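Local structure of phycocyanobilin lyase subunit alpha (Nostoc sp. PCC 7120, 5N3U) at residues Arg34-Lys47 / Pro72-Leu84. The protein forms a lyase with its partner CpcF and is probably required for attaching the bilin chromophore to the phycocyanin alpha subunit, the product of cpcA. Numbering follows the deposited sequence.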
loop_
_atom_site.group_PDB
_atom_site.type_symbol
_atom_site.label_atom_id
_atom_site.label_comp_id
_atom_site.label_asym_id
_atom_site.label_seq_id
_atom_site.Cartn_x
_atom_site.Cartn_y
_atom_site.Cartn_z
ATOM N N ARG A 34 -8.151 19.644 -11.143
ATOM C CA ARG A 34 -9.489 19.629 -10.529
ATOM C C ARG A 34 -9.903 18.166 -10.170
ATOM O O ARG A 34 -10.463 17.912 -9.110
ATOM C CB ARG A 34 -10.547 20.093 -11.536
ATOM C CG ARG A 34 -10.350 21.491 -12.031
ATOM C CD ARG A 34 -11.528 21.804 -12.938
ATOM N NE ARG A 34 -11.520 23.227 -13.235
ATOM C CZ ARG A 34 -12.532 23.901 -13.783
ATOM N NH1 ARG A 34 -13.691 23.304 -14.096
ATOM N NH2 ARG A 34 -12.369 25.211 -13.997
ATOM N N TYR A 35 -9.710 17.259 -11.122
ATOM C CA TYR A 35 -10.100 15.839 -10.944
ATOM C C TYR A 35 -9.389 15.260 -9.732
ATOM O O TYR A 35 -9.979 14.616 -8.921
ATOM C CB TYR A 35 -9.792 15.090 -12.241
ATOM C CG TYR A 35 -10.148 13.649 -12.297
ATOM C CD1 TYR A 35 -11.424 13.255 -12.683
ATOM C CD2 TYR A 35 -9.220 12.639 -11.975
ATOM C CE1 TYR A 35 -11.778 11.918 -12.744
ATOM C CE2 TYR A 35 -9.563 11.264 -12.081
ATOM C CZ TYR A 35 -10.819 10.931 -12.467
ATOM O OH TYR A 35 -11.248 9.631 -12.531
ATOM N N TYR A 36 -8.099 15.503 -9.623
ATOM C CA TYR A 36 -7.297 14.979 -8.564
ATOM C C TYR A 36 -7.745 15.574 -7.254
ATOM O O TYR A 36 -7.939 14.887 -6.248
ATOM C CB TYR A 36 -5.811 15.252 -8.860
ATOM C CG TYR A 36 -4.960 14.653 -7.782
ATOM C CD1 TYR A 36 -4.671 15.365 -6.665
ATOM C CD2 TYR A 36 -4.494 13.347 -7.887
ATOM C CE1 TYR A 36 -3.944 14.856 -5.657
ATOM C CE2 TYR A 36 -3.735 12.782 -6.880
ATOM C CZ TYR A 36 -3.458 13.570 -5.775
ATOM O OH TYR A 36 -2.756 13.089 -4.778
ATOM N N ALA A 37 -8.005 16.865 -7.262
ATOM C CA ALA A 37 -8.392 17.524 -6.022
ATOM C C ALA A 37 -9.702 17.040 -5.458
ATOM O O ALA A 37 -9.837 16.873 -4.285
ATOM C CB ALA A 37 -8.448 19.038 -6.255
ATOM N N ALA A 38 -10.699 16.855 -6.277
ATOM C CA ALA A 38 -11.928 16.212 -5.864
ATOM C C ALA A 38 -11.729 14.822 -5.299
ATOM O O ALA A 38 -12.282 14.550 -4.222
ATOM C CB ALA A 38 -12.899 16.121 -7.014
ATOM N N TRP A 39 -10.905 13.954 -5.933
ATOM C CA TRP A 39 -10.556 12.684 -5.289
ATOM C C TRP A 39 -9.882 12.880 -3.939
ATOM O O TRP A 39 -10.218 12.246 -2.955
ATOM C CB TRP A 39 -9.620 11.860 -6.275
ATOM C CG TRP A 39 -9.055 10.675 -5.637
ATOM C CD1 TRP A 39 -9.601 9.446 -5.585
ATOM C CD2 TRP A 39 -7.823 10.585 -4.976
ATOM N NE1 TRP A 39 -8.851 8.639 -4.841
ATOM C CE2 TRP A 39 -7.738 9.278 -4.454
ATOM C CE3 TRP A 39 -6.813 11.491 -4.713
ATOM C CZ2 TRP A 39 -6.644 8.819 -3.735
ATOM C CZ3 TRP A 39 -5.699 11.044 -3.974
ATOM C CH2 TRP A 39 -5.645 9.718 -3.476
ATOM N N TRP A 40 -8.920 13.826 -3.863
ATOM C CA TRP A 40 -8.193 14.049 -2.639
ATOM C C TRP A 40 -9.096 14.455 -1.486
ATOM O O TRP A 40 -8.932 14.000 -0.333
ATOM C CB TRP A 40 -7.116 15.077 -2.872
ATOM C CG TRP A 40 -6.108 15.254 -1.805
ATOM C CD1 TRP A 40 -4.858 14.723 -1.728
ATOM C CD2 TRP A 40 -6.212 16.164 -0.702
ATOM N NE1 TRP A 40 -4.197 15.180 -0.589
ATOM C CE2 TRP A 40 -5.027 16.050 0.063
ATOM C CE3 TRP A 40 -7.218 17.010 -0.256
ATOM C CZ2 TRP A 40 -4.806 16.799 1.231
ATOM C CZ3 TRP A 40 -7.005 17.747 0.943
ATOM C CH2 TRP A 40 -5.793 17.635 1.650
ATOM N N LEU A 41 -10.047 15.311 -1.772
ATOM C CA LEU A 41 -10.954 15.797 -0.699
ATOM C C LEU A 41 -11.770 14.659 -0.100
ATOM O O LEU A 41 -11.958 14.619 1.078
ATOM C CB LEU A 41 -11.861 16.867 -1.259
ATOM C CG LEU A 41 -11.205 18.228 -1.563
ATOM C CD1 LEU A 41 -12.114 19.104 -2.365
ATOM C CD2 LEU A 41 -10.809 18.872 -0.262
ATOM N N GLY A 42 -12.149 13.690 -0.923
ATOM C CA GLY A 42 -12.878 12.484 -0.425
ATOM C C GLY A 42 -11.996 11.528 0.240
ATOM O O GLY A 42 -12.351 11.001 1.305
ATOM N N LYS A 43 -10.809 11.319 -0.307
ATOM C CA LYS A 43 -9.895 10.386 0.278
ATOM C C LYS A 43 -9.495 10.812 1.688
ATOM O O LYS A 43 -9.418 10.006 2.596
ATOM C CB LYS A 43 -8.691 10.334 -0.632
ATOM C CG LYS A 43 -7.479 9.560 -0.089
ATOM C CD LYS A 43 -7.776 8.120 0.215
ATOM C CE LYS A 43 -6.413 7.532 0.576
ATOM N NZ LYS A 43 -6.514 6.085 0.656
ATOM N N TYR A 44 -9.212 12.098 1.872
ATOM C CA TYR A 44 -8.805 12.641 3.164
ATOM C C TYR A 44 -9.996 13.106 3.968
ATOM O O TYR A 44 -9.830 13.656 5.066
ATOM C CB TYR A 44 -7.742 13.761 2.960
ATOM C CG TYR A 44 -6.486 13.144 2.438
ATOM C CD1 TYR A 44 -6.337 12.893 1.089
ATOM C CD2 TYR A 44 -5.469 12.767 3.296
ATOM C CE1 TYR A 44 -5.212 12.277 0.571
ATOM C CE2 TYR A 44 -4.339 12.108 2.799
ATOM C CZ TYR A 44 -4.241 11.834 1.433
ATOM O OH TYR A 44 -3.153 11.171 0.851
ATOM N N ARG A 45 -11.201 12.865 3.489
ATOM C CA ARG A 45 -12.436 13.104 4.299
ATOM C C ARG A 45 -12.431 14.547 4.906
ATOM O O ARG A 45 -12.569 14.731 6.087
ATOM C CB ARG A 45 -12.615 12.068 5.364
ATOM C CG ARG A 45 -12.937 10.717 4.744
ATOM C CD ARG A 45 -13.673 9.858 5.737
ATOM N NE ARG A 45 -13.735 8.504 5.202
ATOM C CZ ARG A 45 -14.833 7.843 4.836
ATOM N NH1 ARG A 45 -16.065 8.373 4.924
ATOM N NH2 ARG A 45 -14.685 6.616 4.365
ATOM N N VAL A 46 -12.226 15.519 4.038
ATOM C CA VAL A 46 -12.104 16.905 4.393
ATOM C C VAL A 46 -13.507 17.393 4.429
ATOM O O VAL A 46 -14.077 17.801 3.400
ATOM C CB VAL A 46 -11.336 17.626 3.324
ATOM C CG1 VAL A 46 -11.261 19.122 3.581
ATOM C CG2 VAL A 46 -9.917 17.059 3.233
ATOM N N LYS A 47 -14.072 17.337 5.618
ATOM C CA LYS A 47 -15.481 17.672 5.831
ATOM C C LYS A 47 -15.826 19.170 6.047
ATOM O O LYS A 47 -16.972 19.486 6.163
ATOM C CB LYS A 47 -16.014 16.905 7.029
ATOM C CG LYS A 47 -15.652 15.464 7.016
ATOM C CD LYS A 47 -16.298 14.753 8.173
ATOM C CE LYS A 47 -16.725 13.387 7.699
ATOM N NZ LYS A 47 -16.712 12.398 8.793
ATOM N N PRO A 72 -16.097 13.552 -16.120
ATOM C CA PRO A 72 -15.147 13.081 -15.083
ATOM C C PRO A 72 -15.171 13.831 -13.753
ATOM O O PRO A 72 -15.080 13.241 -12.712
ATOM C CB PRO A 72 -13.777 13.256 -15.747
ATOM C CG PRO A 72 -14.066 13.109 -17.199
ATOM C CD PRO A 72 -15.433 13.732 -17.427
ATOM N N LEU A 73 -15.222 15.127 -13.763
ATOM C CA LEU A 73 -15.186 15.811 -12.491
ATOM C C LEU A 73 -16.515 15.594 -11.749
ATOM O O LEU A 73 -16.507 15.553 -10.529
ATOM C CB LEU A 73 -14.881 17.352 -12.654
ATOM C CG LEU A 73 -14.832 18.140 -11.362
ATOM C CD1 LEU A 73 -13.679 17.626 -10.524
ATOM C CD2 LEU A 73 -14.637 19.704 -11.570
ATOM N N ARG A 74 -17.626 15.498 -12.454
ATOM C CA ARG A 74 -18.885 15.260 -11.746
ATOM C C ARG A 74 -18.828 13.886 -11.043
ATOM O O ARG A 74 -19.251 13.753 -9.926
ATOM C CB ARG A 74 -20.061 15.263 -12.666
ATOM C CG ARG A 74 -20.407 16.637 -13.182
ATOM C CD ARG A 74 -21.718 16.579 -13.929
ATOM N NE ARG A 74 -21.887 17.798 -14.706
ATOM C CZ ARG A 74 -23.013 18.184 -15.269
ATOM N NH1 ARG A 74 -24.122 17.465 -15.118
ATOM N NH2 ARG A 74 -23.021 19.307 -15.987
ATOM N N ARG A 75 -18.254 12.906 -11.709
ATOM C CA ARG A 75 -18.108 11.601 -11.089
ATOM C C ARG A 75 -17.301 11.640 -9.810
ATOM O O ARG A 75 -17.695 11.143 -8.798
ATOM C CB ARG A 75 -17.434 10.633 -12.091
ATOM C CG ARG A 75 -18.178 10.418 -13.366
ATOM C CD ARG A 75 -17.257 9.685 -14.371
ATOM N NE ARG A 75 -17.952 9.472 -15.658
ATOM C CZ ARG A 75 -17.392 8.873 -16.708
ATOM N NH1 ARG A 75 -16.155 8.442 -16.613
ATOM N NH2 ARG A 75 -18.061 8.689 -17.853
ATOM N N ASN A 76 -16.144 12.253 -9.828
ATOM C CA ASN A 76 -15.303 12.306 -8.673
ATOM C C ASN A 76 -15.855 13.169 -7.543
ATOM O O ASN A 76 -15.727 12.823 -6.398
ATOM C CB ASN A 76 -13.914 12.880 -9.057
ATOM C CG ASN A 76 -12.960 11.793 -9.459
ATOM O OD1 ASN A 76 -13.379 10.607 -9.671
ATOM N ND2 ASN A 76 -11.703 12.143 -9.538
ATOM N N ALA A 77 -16.541 14.216 -7.917
ATOM C CA ALA A 77 -17.240 15.077 -6.915
ATOM C C ALA A 77 -18.362 14.355 -6.249
ATOM O O ALA A 77 -18.518 14.427 -5.015
ATOM C CB ALA A 77 -17.734 16.374 -7.560
ATOM N N ALA A 78 -19.180 13.690 -7.035
ATOM C CA ALA A 78 -20.217 12.864 -6.481
ATOM C C ALA A 78 -19.711 11.806 -5.493
ATOM O O ALA A 78 -20.261 11.646 -4.432
ATOM C CB ALA A 78 -21.036 12.235 -7.581
ATOM N N ARG A 79 -18.646 11.121 -5.852
ATOM C CA ARG A 79 -18.046 10.061 -5.014
ATOM C C ARG A 79 -17.499 10.677 -3.740
ATOM O O ARG A 79 -17.755 10.202 -2.643
ATOM C CB ARG A 79 -16.879 9.398 -5.723
ATOM C CG ARG A 79 -17.160 8.594 -6.942
ATOM C CD ARG A 79 -15.906 8.054 -7.743
ATOM N NE ARG A 79 -16.371 7.400 -8.996
ATOM C CZ ARG A 79 -15.920 7.591 -10.233
ATOM N NH1 ARG A 79 -14.900 8.414 -10.507
ATOM N NH2 ARG A 79 -16.457 6.888 -11.231
ATOM N N ALA A 80 -16.803 11.802 -3.862
ATOM C CA ALA A 80 -16.270 12.494 -2.700
ATOM C C ALA A 80 -17.353 12.900 -1.690
ATOM O O ALA A 80 -17.176 12.668 -0.449
ATOM C CB ALA A 80 -15.484 13.727 -3.139
ATOM N N LEU A 81 -18.483 13.400 -2.178
ATOM C CA LEU A 81 -19.552 13.918 -1.297
ATOM C C LEU A 81 -20.133 12.868 -0.422
ATOM O O LEU A 81 -20.520 13.128 0.739
ATOM C CB LEU A 81 -20.630 14.604 -2.073
ATOM C CG LEU A 81 -20.167 15.912 -2.639
ATOM C CD1 LEU A 81 -21.120 16.397 -3.653
ATOM C CD2 LEU A 81 -20.117 16.893 -1.488
ATOM N N GLY A 82 -20.143 11.631 -0.909
ATOM C CA GLY A 82 -20.673 10.610 -0.070
ATOM C C GLY A 82 -19.799 10.316 1.155
ATOM O O GLY A 82 -20.286 9.816 2.088
ATOM N N LYS A 83 -18.510 10.584 1.108
ATOM C CA LYS A 83 -17.573 10.251 2.168
ATOM C C LYS A 83 -17.576 11.373 3.217
ATOM O O LYS A 83 -17.026 11.196 4.278
ATOM C CB LYS A 83 -16.182 10.112 1.589
ATOM C CG LYS A 83 -16.076 8.850 0.698
ATOM C CD LYS A 83 -14.787 8.740 -0.064
ATOM C CE LYS A 83 -13.668 7.961 0.665
ATOM N NZ LYS A 83 -13.357 8.458 2.057
ATOM N N LEU A 84 -18.166 12.530 2.888
ATOM C CA LEU A 84 -18.077 13.663 3.806
ATOM C C LEU A 84 -19.209 13.757 4.800
ATOM O O LEU A 84 -19.141 14.597 5.625
ATOM C CB LEU A 84 -17.922 14.953 2.998
ATOM C CG LEU A 84 -16.740 14.939 2.041
ATOM C CD1 LEU A 84 -16.548 16.267 1.376
ATOM C CD2 LEU A 84 -15.457 14.503 2.682
#
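Tyr35 and Asn76 join two nearly parallel helices of a HEAT-like helical-repeat array, 31-43 and 72-83, whose axes within the segments come to 8.1 Å at an angle of 12°. Asn76 ND2 sits over one face of the Tyr35 ring, 3.1 Å from its plane and over its centre; the ring and amide planes are 28° apart. Asn76 ND2 also donates to Tyr35 O at 3.1 Å; the oxygen lies close to the amide plane, but the donor stands above the carbonyl plane, on the face opposite Trp39 N, which makes the helical bond. Arg79 NH1 holds the other end of the amide, 2.8 Å from Asn76 OD1 and nearly in line with its C=O, so the two bonds, one given by the amide and one accepted, settle which end carries the nitrogen. A leucine here would probably leave Tyr35 O without its inter-helix donor and Arg79 NH1 without this acceptor. With CG anti to the backbone N (chi1 -178°), the Tyr35 ring is carried over to Asn76, and its CE1 meets Pro72 CB.

Helices running in the same direction stack side by side in HEAT arrays, as here, and helix 49-58 backs the pair, Leu55 touching Ala38, Leu81 and Leu84. Small residues allow the close approach: the CA atoms of Gly42 and Ala80 are 4.1 Å apart, and a CB on Gly42 would clash with Ala80 CA. Leu73 CD1 packs on Ala38 CB.

At the C-terminal end a Schellman motif with Arg45 at C-prime closes helix 31-43. The Lys83 chain folds over in its last two torsions and brings NZ to Gly42 O at 2.8 Å. That ammonium lies over one face of the Arg45 guanidinium, toward its rim, two like-charged donors not bonded to each other, while Arg45 NH1 makes a weak hydrogen bond to Lys83 O. Beside them both Leu84 methyls cover Val46 O, which is buried with no polar partner in the model.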